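Local coordinates for reticulocyte binding protein (Streptococcus agalactiae COH1, PDB 3FAW) that is a cell-wall-anchored pullulanase of group B Streptococcus that probably hydrolyses the alpha-1,6 branch linkages of pullulan and related alpha-glucans, at residues 37-45 with 51-59; 78-86 with 94-102. One frame throughout, in Å; residues are numbered along the deposited sequence.

Contact 1. Residues 37-45 with 51-59; sequences QVQLKDAQQ and IQASFTTLD
The Phe55 ring lies between two leucines. Over one face Leu40 CD1 stands 4.0 Å from the Phe55 ring centroid in a CH-pi contact, with Leu40 CA set toward the rim on that side; Leu58 CD2 covers the opposite face, also near the rim. Ala53 O sits in plane at the ring edge, and Val38 CG1 approaches Phe55 CD1 obliquely at 3.6 Å. With CG anti to the backbone N (chi1 -175°), Leu40 sends CD1 inward to meet both the ring and Ala53 CB. Tyr111, edge-to-face with Phe55, and Val116, touching Leu40 and Ala43, continue this apolar side.

The other side, carrying Asp42, Gln44, Gln52 and Ser54, is polar. Gln52 NE2 donates to Gln44 OE1 at 3.0 Å, the two amide planes being nearly perpendicular (82°). Gln44 NE2 in turn reaches Asp42 OD1 at 2.7 Å, coming from above the carboxylate plane, so both ends of the Gln44 amide are engaged and its rotation is fixed. Beyond the strand ends, Thr56 OG1 donates to Gln37 O at 2.7 Å, within the carbonyl plane, while accepting from Gln39 N at 3.1 Å; one hydroxyl thus binds a carbonyl and an N-H two residues apart on the loop before strand 40-47.

Lys41 N bonds Ser54 O at 2.8 Å and Asp42 N makes a weak second bond to the same oxygen. Two residues facing one define a classic beta bulge, here set in the antiparallel hairpin of strands 40-47 and 50-55 that opens the N-terminal beta domain of this pullulanase construct.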
ATOM      1  N   GLN A  37       3.756 -50.114   9.131  1.00 25.06           N
ATOM      2  CA  GLN A  37       3.146 -48.856   8.599  1.00 25.66           C
ATOM      3  C   GLN A  37       4.165 -47.729   8.448  1.00 24.92           C
ATOM      4  O   GLN A  37       3.815 -46.626   8.019  1.00 25.40           O
ATOM      5  CB  GLN A  37       2.004 -48.388   9.510  1.00 25.91           C
ATOM      6  CG  GLN A  37       0.878 -49.403   9.693  1.00 26.54           C
ATOM      7  CD  GLN A  37       0.173 -49.757   8.395  1.00 26.99           C
ATOM      8  OE1 GLN A  37      -0.140 -50.921   8.150  1.00 27.56           O
ATOM      9  NE2 GLN A  37      -0.082 -48.754   7.556  1.00 25.76           N
ATOM     10  N   VAL A  38       5.419 -48.004   8.803  1.00 24.61           N
ATOM     11  CA  VAL A  38       6.486 -47.008   8.712  1.00 23.45           C
ATOM     12  C   VAL A  38       6.955 -46.879   7.262  1.00 23.11           C
ATOM     13  O   VAL A  38       7.471 -47.840   6.687  1.00 21.38           O
ATOM     14  CB  VAL A  38       7.682 -47.385   9.614  1.00 23.87           C
ATOM     15  CG1 VAL A  38       8.822 -46.384   9.452  1.00 23.04           C
ATOM     16  CG2 VAL A  38       7.242 -47.472  11.071  1.00 23.86           C
ATOM     17  N   GLN A  39       6.753 -45.696   6.678  1.00 22.17           N
ATOM     18  CA  GLN A  39       7.154 -45.419   5.296  1.00 22.82           C
ATOM     19  C   GLN A  39       7.717 -44.003   5.145  1.00 22.54           C
ATOM     20  O   GLN A  39       7.178 -43.051   5.709  1.00 22.62           O
ATOM     21  CB  GLN A  39       5.968 -45.597   4.345  1.00 22.84           C
ATOM     22  CG  GLN A  39       5.372 -47.002   4.334  1.00 23.29           C
ATOM     23  CD  GLN A  39       4.231 -47.156   3.341  1.00 24.92           C
ATOM     24  OE1 GLN A  39       3.789 -46.186   2.724  0.10 24.48           O
ATOM     25  NE2 GLN A  39       3.749 -48.383   3.186  0.10 24.28           N
ATOM     26  N   LEU A  40       8.795 -43.885   4.372  1.00 21.96           N
ATOM     27  CA  LEU A  40       9.451 -42.603   4.092  1.00 22.17           C
ATOM     28  C   LEU A  40       8.602 -41.749   3.138  1.00 22.23           C
ATOM     29  O   LEU A  40       8.125 -42.247   2.116  1.00 22.53           O
ATOM     30  CB  LEU A  40      10.834 -42.865   3.480  1.00 21.93           C
ATOM     31  CG  LEU A  40      11.778 -41.696   3.185  1.00 23.05           C
ATOM     32  CD1 LEU A  40      12.215 -40.991   4.468  1.00 20.08           C
ATOM     33  CD2 LEU A  40      12.993 -42.204   2.411  1.00 21.96           C
ATOM     34  N   LYS A  41       8.425 -40.470   3.478  1.00 21.54           N
ATOM     35  CA  LYS A  41       7.589 -39.547   2.699  1.00 21.97           C
ATOM     36  C   LYS A  41       8.425 -38.545   1.895  1.00 22.68           C
ATOM     37  O   LYS A  41       8.241 -38.392   0.685  1.00 22.17           O
ATOM     38  CB  LYS A  41       6.644 -38.776   3.626  1.00 21.88           C
ATOM     39  CG  LYS A  41       5.584 -39.631   4.302  1.00 23.34           C
ATOM     40  CD  LYS A  41       4.741 -38.814   5.286  1.00 24.36           C
ATOM     41  CE  LYS A  41       3.669 -37.987   4.592  1.00 26.45           C
ATOM     42  NZ  LYS A  41       2.529 -38.823   4.111  1.00 29.32           N
ATOM     43  N   ASP A  42       9.327 -37.854   2.586  1.00 22.27           N
ATOM     44  CA  ASP A  42      10.189 -36.852   1.963  1.00 22.41           C
ATOM     45  C   ASP A  42      11.416 -36.584   2.835  1.00 21.37           C
ATOM     46  O   ASP A  42      11.580 -37.189   3.897  1.00 20.86           O
ATOM     47  CB  ASP A  42       9.405 -35.559   1.707  1.00 22.95           C
ATOM     48  CG  ASP A  42       8.772 -34.996   2.971  1.00 25.81           C
ATOM     49  OD1 ASP A  42       9.501 -34.400   3.795  1.00 26.90           O
ATOM     50  OD2 ASP A  42       7.539 -35.141   3.134  1.00 28.49           O
ATOM     51  N   ALA A  43      12.280 -35.684   2.373  1.00 21.31           N
ATOM     52  CA  ALA A  43      13.496 -35.345   3.102  1.00 20.42           C
ATOM     53  C   ALA A  43      14.039 -33.984   2.685  1.00 20.23           C
ATOM     54  O   ALA A  43      13.892 -33.571   1.529  1.00 20.30           O
ATOM     55  CB  ALA A  43      14.551 -36.417   2.888  1.00 20.14           C
ATOM     56  N   GLN A  44      14.656 -33.293   3.641  1.00 19.04           N
ATOM     57  CA  GLN A  44      15.284 -31.999   3.393  1.00 19.46           C
ATOM     58  C   GLN A  44      16.658 -31.933   4.052  1.00 18.99           C
ATOM     59  O   GLN A  44      16.840 -32.435   5.168  1.00 18.62           O
ATOM     60  CB  GLN A  44      14.413 -30.854   3.920  1.00 19.71           C
ATOM     61  CG  GLN A  44      12.998 -30.800   3.340  1.00 22.15           C
ATOM     62  CD  GLN A  44      12.027 -31.769   4.014  1.00 26.32           C
ATOM     63  OE1 GLN A  44      12.122 -32.028   5.214  1.00 25.41           O
ATOM     64  NE2 GLN A  44      11.081 -32.299   3.237  1.00 25.97           N
ATOM     65  N   GLN A  45      17.620 -31.322   3.359  1.00 18.49           N
ATOM     66  CA  GLN A  45      18.923 -31.015   3.952  1.00 18.08           C
ATOM     67  C   GLN A  45      18.894 -29.612   4.566  1.00 18.74           C
ATOM     68  O   GLN A  45      18.616 -28.626   3.872  1.00 18.82           O
ATOM     69  CB  GLN A  45      20.053 -31.127   2.925  1.00 18.64           C
ATOM     70  CG  GLN A  45      21.450 -31.020   3.559  1.00 17.59           C
ATOM     71  CD  GLN A  45      22.586 -31.345   2.609  1.00 16.70           C
ATOM     72  OE1 GLN A  45      22.369 -31.795   1.485  1.00 17.34           O
ATOM     73  NE2 GLN A  45      23.815 -31.111   3.062  1.00 14.06           N
ATOM     74  N   ILE A  51      20.285 -34.054   7.695  1.00 21.42           N
ATOM     75  CA  ILE A  51      19.122 -34.237   6.825  1.00 22.84           C
ATOM     76  C   ILE A  51      17.914 -34.719   7.633  1.00 21.98           C
ATOM     77  O   ILE A  51      18.004 -35.710   8.353  1.00 22.14           O
ATOM     78  CB  ILE A  51      19.411 -35.257   5.700  1.00 23.36           C
ATOM     79  CG1 ILE A  51      20.411 -34.671   4.696  1.00 24.49           C
ATOM     80  CG2 ILE A  51      18.116 -35.668   4.984  1.00 24.03           C
ATOM     81  CD1 ILE A  51      20.750 -35.603   3.549  1.00 24.21           C
ATOM     82  N   GLN A  52      16.789 -34.016   7.515  1.00 22.65           N
ATOM     83  CA  GLN A  52      15.549 -34.445   8.171  1.00 23.47           C
ATOM     84  C   GLN A  52      14.652 -35.195   7.186  1.00 21.60           C
ATOM     85  O   GLN A  52      14.335 -34.685   6.112  1.00 20.87           O
ATOM     86  CB  GLN A  52      14.802 -33.267   8.818  1.00 23.89           C
ATOM     87  CG  GLN A  52      14.422 -32.115   7.900  1.00 26.38           C
ATOM     88  CD  GLN A  52      13.463 -31.140   8.561  1.00 28.68           C
ATOM     89  OE1 GLN A  52      13.499 -30.936   9.779  1.00 31.88           O
ATOM     90  NE2 GLN A  52      12.597 -30.529   7.758  1.00 32.91           N
ATOM     91  N   ALA A  53      14.270 -36.417   7.561  1.00 20.16           N
ATOM     92  CA  ALA A  53      13.426 -37.280   6.736  1.00 19.39           C
ATOM     93  C   ALA A  53      12.071 -37.455   7.404  1.00 18.73           C
ATOM     94  O   ALA A  53      11.997 -37.877   8.562  1.00 17.92           O
ATOM     95  CB  ALA A  53      14.086 -38.640   6.540  1.00 18.76           C
ATOM     96  N   SER A  54      11.004 -37.140   6.675  1.00 17.30           N
ATOM     97  CA  SER A  54       9.650 -37.256   7.210  1.00 17.81           C
ATOM     98  C   SER A  54       9.062 -38.635   6.911  1.00 16.49           C
ATOM     99  O   SER A  54       9.192 -39.151   5.798  1.00 16.41           O
ATOM    100  CB  SER A  54       8.753 -36.165   6.636  1.00 17.84           C
ATOM    101  OG  SER A  54       7.492 -36.174   7.276  1.00 25.63           O
ATOM    102  N   PHE A  55       8.420 -39.222   7.916  1.00 16.05           N
ATOM    103  CA  PHE A  55       7.797 -40.538   7.792  1.00 16.52           C
ATOM    104  C   PHE A  55       6.297 -40.445   8.057  1.00 16.61           C
ATOM    105  O   PHE A  55       5.816 -39.465   8.629  1.00 16.12           O
ATOM    106  CB  PHE A  55       8.436 -41.521   8.782  1.00 17.06           C
ATOM    107  CG  PHE A  55       9.799 -42.009   8.366  1.00 16.25           C
ATOM    108  CD1 PHE A  55       9.978 -43.312   7.915  1.00 18.46           C
ATOM    109  CD2 PHE A  55      10.903 -41.164   8.418  1.00 17.25           C
ATOM    110  CE1 PHE A  55      11.238 -43.765   7.527  1.00 19.77           C
ATOM    111  CE2 PHE A  55      12.162 -41.608   8.030  1.00 15.70           C
ATOM    112  CZ  PHE A  55      12.330 -42.910   7.584  1.00 16.65           C
ATOM    113  N   THR A  56       5.562 -41.467   7.625  1.00 17.19           N
ATOM    114  CA  THR A  56       4.152 -41.617   7.991  1.00 16.96           C
ATOM    115  C   THR A  56       4.031 -41.700   9.516  1.00 17.69           C
ATOM    116  O   THR A  56       3.192 -41.030  10.120  1.00 17.59           O
ATOM    117  CB  THR A  56       3.534 -42.889   7.368  1.00 16.87           C
ATOM    118  OG1 THR A  56       4.374 -44.018   7.647  1.00 15.91           O
ATOM    119  CG2 THR A  56       3.376 -42.734   5.857  1.00 15.53           C
ATOM    120  N   THR A  57       4.882 -42.526  10.122  1.00 19.12           N
ATOM    121  CA  THR A  57       4.961 -42.650  11.579  1.00 19.94           C
ATOM    122  C   THR A  57       6.268 -43.327  12.005  1.00 20.71           C
ATOM    123  O   THR A  57       6.862 -44.083  11.229  1.00 20.99           O
ATOM    124  CB  THR A  57       3.768 -43.453  12.149  1.00 20.10           C
ATOM    125  OG1 THR A  57       3.963 -43.678  13.551  1.00 19.69           O
ATOM    126  CG2 THR A  57       3.620 -44.794  11.435  1.00 20.75           C
ATOM    127  N   LEU A  58       6.707 -43.044  13.233  1.00 21.19           N
ATOM    128  CA  LEU A  58       7.877 -43.710  13.827  1.00 22.16           C
ATOM    129  C   LEU A  58       7.518 -44.613  15.021  1.00 23.17           C
ATOM    130  O   LEU A  58       8.412 -45.144  15.681  1.00 23.68           O
ATOM    131  CB  LEU A  58       8.929 -42.674  14.244  1.00 21.88           C
ATOM    132  CG  LEU A  58       9.581 -41.883  13.107  1.00 19.98           C
ATOM    133  CD1 LEU A  58      10.463 -40.773  13.659  1.00 20.61           C
ATOM    134  CD2 LEU A  58      10.385 -42.794  12.191  1.00 19.01           C
ATOM    135  N   ASP A  59       6.223 -44.792  15.288  1.00 23.65           N
ATOM    136  CA  ASP A  59       5.765 -45.716  16.336  1.00 23.60           C
ATOM    137  C   ASP A  59       5.242 -47.013  15.726  1.00 23.90           C
ATOM    138  O   ASP A  59       5.978 -47.733  15.051  1.00 23.83           O
ATOM    139  CB  ASP A  59       4.701 -45.070  17.243  1.00 23.94           C
ATOM    140  CG  ASP A  59       3.465 -44.595  16.485  1.00 23.67           C
ATOM    141  OD1 ASP A  59       3.017 -45.290  15.548  0.10 23.42           O
ATOM    142  OD2 ASP A  59       2.934 -43.522  16.838  0.10 22.47           O
TER
HETATM  143  O   HOH W   1      11.281 -33.858   6.604  1.00 31.55           O

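Contact 2. Residues 78-86 with 94-102; sequences NAIQISDIT and LIIKGDFNP
Lys97 O accepts a hydrogen bond from Ser83 N at 2.8 Å, bent to 138° and tilted from the carbonyl plane, with the CA-H of Ile82 only a longer, weaker neighbour. Lys97 N, turned to the same strand, donates to Asp84 O, also at 2.8 Å, in a straighter bond. Ser83, with helix-like backbone angles, is the extra residue that lets the chain of 78-86 serve both polar groups of Lys97. Further along, Thr86 and Ile95 form a regular hydrogen-bonded pair through both of their backbone bonds.

Asp84 turns its carboxylate back on its own strand. OD1 accepts from Ile85 N at 2.8 Å, met from above the carboxylate plane, and also forms a salt bridge with Lys63, which probably stabilises its charge. Lys97 runs alongside Asp84 with its aliphatic part, CB lying 3.4 Å from Asp84 O, and its chain, extended as far as CE, passes Thr86 OG1 before bending at chi4.

The side bearing Ile85 and Ile96 is apolar. Ile85 holds CG1 between its backbone N and carbonyl carbon (chi1 67°), which brings CD1 to within 3.8 Å of Leu94 CD1; Ile82 CG2 meets Ile96 CG2 at 4.0 Å. Helix 64-69 covers Ile82, Ile85 and Leu94 through Ile66 and Leu67, and Leu70 lies on Ile96. Past the paired region, Ile80 CG2 approaches Phe100 CE1 obliquely, while Gly98 C lies over one face of that ring near its rim. A water bridges the segments here, donating to Gln81 O and accepting from Asp99 N.

Ser83 and Asp84, both facing Lys97, make this a bulged hairpin of the classic type, whose strand 93-98 pairs onward with strand 50-55 in the same sheet.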
ATOM      1  N   ASN A  78      26.418 -43.401  -5.016  1.00 30.59           N
ATOM      2  CA  ASN A  78      27.441 -43.930  -4.109  1.00 29.57           C
ATOM      3  C   ASN A  78      27.020 -43.781  -2.648  1.00 27.97           C
ATOM      4  O   ASN A  78      26.475 -42.749  -2.253  1.00 27.93           O
ATOM      5  CB  ASN A  78      28.785 -43.230  -4.337  1.00 30.00           C
ATOM      6  CG  ASN A  78      29.330 -43.439  -5.745  1.00 30.65           C
ATOM      7  OD1 ASN A  78      29.895 -42.523  -6.343  1.00 33.34           O
ATOM      8  ND2 ASN A  78      29.161 -44.647  -6.281  1.00 29.30           N
ATOM      9  N   ALA A  79      27.296 -44.815  -1.857  1.00 26.71           N
ATOM     10  CA  ALA A  79      26.851 -44.894  -0.463  1.00 25.62           C
ATOM     11  C   ALA A  79      27.510 -43.844   0.432  1.00 24.32           C
ATOM     12  O   ALA A  79      28.718 -43.615   0.349  1.00 23.36           O
ATOM     13  CB  ALA A  79      27.118 -46.296   0.091  1.00 25.67           C
ATOM     14  N   ILE A  80      26.706 -43.215   1.287  1.00 23.77           N
ATOM     15  CA  ILE A  80      27.199 -42.244   2.264  1.00 23.15           C
ATOM     16  C   ILE A  80      27.027 -42.809   3.676  1.00 23.21           C
ATOM     17  O   ILE A  80      25.981 -43.375   4.005  1.00 22.95           O
ATOM     18  CB  ILE A  80      26.461 -40.887   2.150  1.00 23.62           C
ATOM     19  CG1 ILE A  80      26.509 -40.359   0.713  1.00 24.18           C
ATOM     20  CG2 ILE A  80      27.077 -39.861   3.094  1.00 20.41           C
ATOM     21  CD1 ILE A  80      27.912 -40.042   0.213  1.00 25.44           C
ATOM     22  N   GLN A  81      28.058 -42.655   4.503  1.00 22.20           N
ATOM     23  CA  GLN A  81      28.050 -43.197   5.859  1.00 22.58           C
ATOM     24  C   GLN A  81      27.173 -42.353   6.783  1.00 21.41           C
ATOM     25  O   GLN A  81      27.330 -41.135   6.859  1.00 21.64           O
ATOM     26  CB  GLN A  81      29.477 -43.275   6.414  1.00 23.27           C
ATOM     27  CG  GLN A  81      29.601 -44.038   7.734  1.00 24.05           C
ATOM     28  CD  GLN A  81      31.046 -44.372   8.091  1.00 25.76           C
ATOM     29  OE1 GLN A  81      31.985 -43.754   7.588  0.10 25.12           O
ATOM     30  NE2 GLN A  81      31.224 -45.355   8.966  0.10 25.22           N
ATOM     31  N   ILE A  82      26.247 -43.012   7.472  1.00 20.27           N
ATOM     32  CA  ILE A  82      25.408 -42.362   8.471  1.00 19.91           C
ATOM     33  C   ILE A  82      26.152 -42.345   9.807  1.00 19.80           C
ATOM     34  O   ILE A  82      26.429 -43.401  10.378  1.00 18.84           O
ATOM     35  CB  ILE A  82      24.059 -43.096   8.633  1.00 20.37           C
ATOM     36  CG1 ILE A  82      23.296 -43.094   7.305  1.00 18.53           C
ATOM     37  CG2 ILE A  82      23.218 -42.452   9.738  1.00 19.04           C
ATOM     38  CD1 ILE A  82      21.947 -43.784   7.365  1.00 20.01           C
ATOM     39  N   SER A  83      26.479 -41.148  10.294  1.00 19.03           N
ATOM     40  CA  SER A  83      27.192 -40.996  11.566  1.00 18.87           C
ATOM     41  C   SER A  83      26.307 -41.338  12.765  1.00 18.82           C
ATOM     42  O   SER A  83      26.748 -42.016  13.691  1.00 20.14           O
ATOM     43  CB  SER A  83      27.749 -39.574  11.709  1.00 19.04           C
ATOM     44  OG  SER A  83      28.781 -39.341  10.766  0.50 15.42           O
ATOM     45  N   ASP A  84      25.064 -40.860  12.740  1.00 18.47           N
ATOM     46  CA  ASP A  84      24.076 -41.162  13.785  1.00 17.82           C
ATOM     47  C   ASP A  84      22.676 -40.745  13.305  1.00 17.54           C
ATOM     48  O   ASP A  84      22.543 -40.027  12.305  1.00 16.52           O
ATOM     49  CB  ASP A  84      24.431 -40.416  15.080  1.00 18.04           C
ATOM     50  CG  ASP A  84      23.771 -41.013  16.317  1.00 20.20           C
ATOM     51  OD1 ASP A  84      23.068 -42.046  16.214  1.00 21.98           O
ATOM     52  OD2 ASP A  84      23.959 -40.435  17.404  1.00 19.68           O
ATOM     53  N   ILE A  85      21.643 -41.211  14.006  1.00 16.75           N
ATOM     54  CA  ILE A  85      20.269 -40.751  13.773  1.00 15.89           C
ATOM     55  C   ILE A  85      19.559 -40.417  15.086  1.00 15.72           C
ATOM     56  O   ILE A  85      19.909 -40.940  16.148  1.00 16.91           O
ATOM     57  CB  ILE A  85      19.425 -41.784  12.976  1.00 16.29           C
ATOM     58  CG1 ILE A  85      19.188 -43.064  13.787  1.00 16.11           C
ATOM     59  CG2 ILE A  85      20.100 -42.111  11.653  1.00 14.42           C
ATOM     60  CD1 ILE A  85      18.293 -44.058  13.080  1.00 16.51           C
ATOM     61  N   THR A  86      18.565 -39.537  14.998  1.00 15.74           N
ATOM     62  CA  THR A  86      17.735 -39.152  16.142  1.00 15.22           C
ATOM     63  C   THR A  86      16.271 -39.252  15.724  1.00 14.95           C
ATOM     64  O   THR A  86      15.896 -38.753  14.669  1.00 15.27           O
ATOM     65  CB  THR A  86      18.046 -37.707  16.612  1.00 15.09           C
ATOM     66  OG1 THR A  86      19.389 -37.641  17.107  1.00 14.62           O
ATOM     67  CG2 THR A  86      17.089 -37.266  17.718  1.00 12.56           C
ATOM     68  N   LEU A  94      12.828 -38.210  11.201  1.00 22.03           N
ATOM     69  CA  LEU A  94      14.102 -38.805  11.567  1.00 22.25           C
ATOM     70  C   LEU A  94      15.215 -37.848  11.153  1.00 21.15           C
ATOM     71  O   LEU A  94      15.337 -37.505   9.977  1.00 21.63           O
ATOM     72  CB  LEU A  94      14.253 -40.143  10.846  1.00 22.53           C
ATOM     73  CG  LEU A  94      15.500 -40.982  11.120  1.00 24.08           C
ATOM     74  CD1 LEU A  94      15.481 -41.513  12.545  1.00 26.38           C
ATOM     75  CD2 LEU A  94      15.580 -42.119  10.116  1.00 22.40           C
ATOM     76  N   ILE A  95      16.021 -37.410  12.117  1.00 20.55           N
ATOM     77  CA  ILE A  95      17.158 -36.534  11.828  1.00 19.11           C
ATOM     78  C   ILE A  95      18.395 -37.404  11.577  1.00 18.29           C
ATOM     79  O   ILE A  95      18.807 -38.171  12.446  1.00 19.21           O
ATOM     80  CB  ILE A  95      17.419 -35.516  12.961  1.00 19.16           C
ATOM     81  CG1 ILE A  95      16.145 -34.721  13.273  1.00 19.85           C
ATOM     82  CG2 ILE A  95      18.541 -34.561  12.578  1.00 16.17           C
ATOM     83  CD1 ILE A  95      15.250 -35.376  14.307  1.00 20.32           C
ATOM     84  N   ILE A  96      18.964 -37.281  10.379  1.00 16.99           N
ATOM     85  CA  ILE A  96      20.062 -38.127   9.918  1.00 14.95           C
ATOM     86  C   ILE A  96      21.350 -37.307   9.868  1.00 16.00           C
ATOM     87  O   ILE A  96      21.388 -36.257   9.221  1.00 16.01           O
ATOM     88  CB  ILE A  96      19.775 -38.690   8.499  1.00 15.29           C
ATOM     89  CG1 ILE A  96      18.385 -39.342   8.437  1.00 14.19           C
ATOM     90  CG2 ILE A  96      20.846 -39.691   8.094  1.00 13.08           C
ATOM     91  CD1 ILE A  96      17.871 -39.575   7.024  1.00 12.57           C
ATOM     92  N   LYS A  97      22.394 -37.796  10.544  1.00 14.90           N
ATOM     93  CA  LYS A  97      23.687 -37.110  10.628  1.00 14.75           C
ATOM     94  C   LYS A  97      24.763 -37.809   9.800  1.00 15.45           C
ATOM     95  O   LYS A  97      24.795 -39.041   9.708  1.00 14.73           O
ATOM     96  CB  LYS A  97      24.166 -37.025  12.082  1.00 15.43           C
ATOM     97  CG  LYS A  97      23.240 -36.253  13.011  0.50 13.58           C
ATOM     98  CD  LYS A  97      23.782 -36.253  14.431  0.50 13.18           C
ATOM     99  CE  LYS A  97      22.730 -35.822  15.440  0.50  9.31           C
ATOM    100  NZ  LYS A  97      22.382 -34.374  15.308  0.60  3.91           N
ATOM    101  N   GLY A  98      25.659 -37.004   9.230  1.00 14.92           N
ATOM    102  CA  GLY A  98      26.754 -37.493   8.394  1.00 15.43           C
ATOM    103  C   GLY A  98      27.410 -36.335   7.660  1.00 16.06           C
ATOM    104  O   GLY A  98      27.087 -35.184   7.918  1.00 16.95           O
ATOM    105  N   ASP A  99      28.331 -36.636   6.751  1.00 15.78           N
ATOM    106  CA  ASP A  99      29.000 -35.602   5.957  1.00 16.31           C
ATOM    107  C   ASP A  99      28.297 -35.483   4.606  1.00 15.37           C
ATOM    108  O   ASP A  99      28.527 -36.288   3.701  1.00 14.43           O
ATOM    109  CB  ASP A  99      30.491 -35.936   5.780  1.00 16.26           C
ATOM    110  CG  ASP A  99      31.287 -34.799   5.141  1.00 17.50           C
ATOM    111  OD1 ASP A  99      30.701 -33.932   4.457  1.00 13.60           O
ATOM    112  OD2 ASP A  99      32.520 -34.775   5.332  1.00 20.38           O
ATOM    113  N   PHE A 100      27.431 -34.482   4.481  1.00 16.86           N
ATOM    114  CA  PHE A 100      26.599 -34.322   3.285  1.00 18.03           C
ATOM    115  C   PHE A 100      27.017 -33.095   2.470  1.00 18.99           C
ATOM    116  O   PHE A 100      26.366 -32.048   2.515  1.00 18.56           O
ATOM    117  CB  PHE A 100      25.124 -34.237   3.678  1.00 17.80           C
ATOM    118  CG  PHE A 100      24.642 -35.414   4.485  1.00 18.04           C
ATOM    119  CD1 PHE A 100      24.733 -36.704   3.981  1.00 19.34           C
ATOM    120  CD2 PHE A 100      24.081 -35.228   5.743  1.00 19.61           C
ATOM    121  CE1 PHE A 100      24.278 -37.793   4.720  1.00 20.94           C
ATOM    122  CE2 PHE A 100      23.628 -36.306   6.487  1.00 18.35           C
ATOM    123  CZ  PHE A 100      23.726 -37.593   5.976  1.00 20.24           C
ATOM    124  N   ASN A 101      28.107 -33.246   1.718  1.00 19.81           N
ATOM    125  CA  ASN A 101      28.641 -32.173   0.875  1.00 21.30           C
ATOM    126  C   ASN A 101      27.629 -31.811  -0.213  1.00 21.83           C
ATOM    127  O   ASN A 101      27.305 -32.654  -1.054  1.00 21.32           O
ATOM    128  CB  ASN A 101      29.975 -32.609   0.246  1.00 21.87           C
ATOM    129  CG  ASN A 101      30.710 -31.472  -0.469  1.00 22.88           C
ATOM    130  OD1 ASN A 101      30.174 -30.381  -0.667  1.00 21.89           O
ATOM    131  ND2 ASN A 101      31.951 -31.738  -0.861  1.00 22.00           N
ATOM    132  N   PRO A 102      27.117 -30.562  -0.198  1.00 22.62           N
ATOM    133  CA  PRO A 102      26.094 -30.185  -1.181  1.00 23.26           C
ATOM    134  C   PRO A 102      26.563 -30.250  -2.640  1.00 24.07           C
ATOM    135  O   PRO A 102      25.731 -30.329  -3.541  1.00 23.02           O
ATOM    136  CB  PRO A 102      25.720 -28.749  -0.782  1.00 23.50           C
ATOM    137  CG  PRO A 102      26.836 -28.257   0.056  1.00 23.41           C
ATOM    138  CD  PRO A 102      27.436 -29.451   0.722  1.00 22.68           C
TER
HETATM  139  O   HOH W   2      29.264 -39.274   6.082  1.00 19.92           O

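Contact 1 and contact 2 are consecutive bulged hairpins of one beta sheet, their centres 14 Å apart. They meet where strands 50-55 and 93-98 run side by side: Ile96 N probably donates to Ile51 O at 2.7 Å, and Ala53 bonds Leu94 further along. Gln45 NE2 reaches Phe100 O at 2.8 Å, a probable hydrogen bond tying strand 40-47 to the chain just past strand 93-98. Packing follows the same seam, with Phe55 CE2 3.8 Å from Leu94 CB and Ile51 CG1 3.9 Å from Phe100 CD2. The two centres lie about 42 and 46 Å from the centre of the chain, at the N-terminal end of the construct.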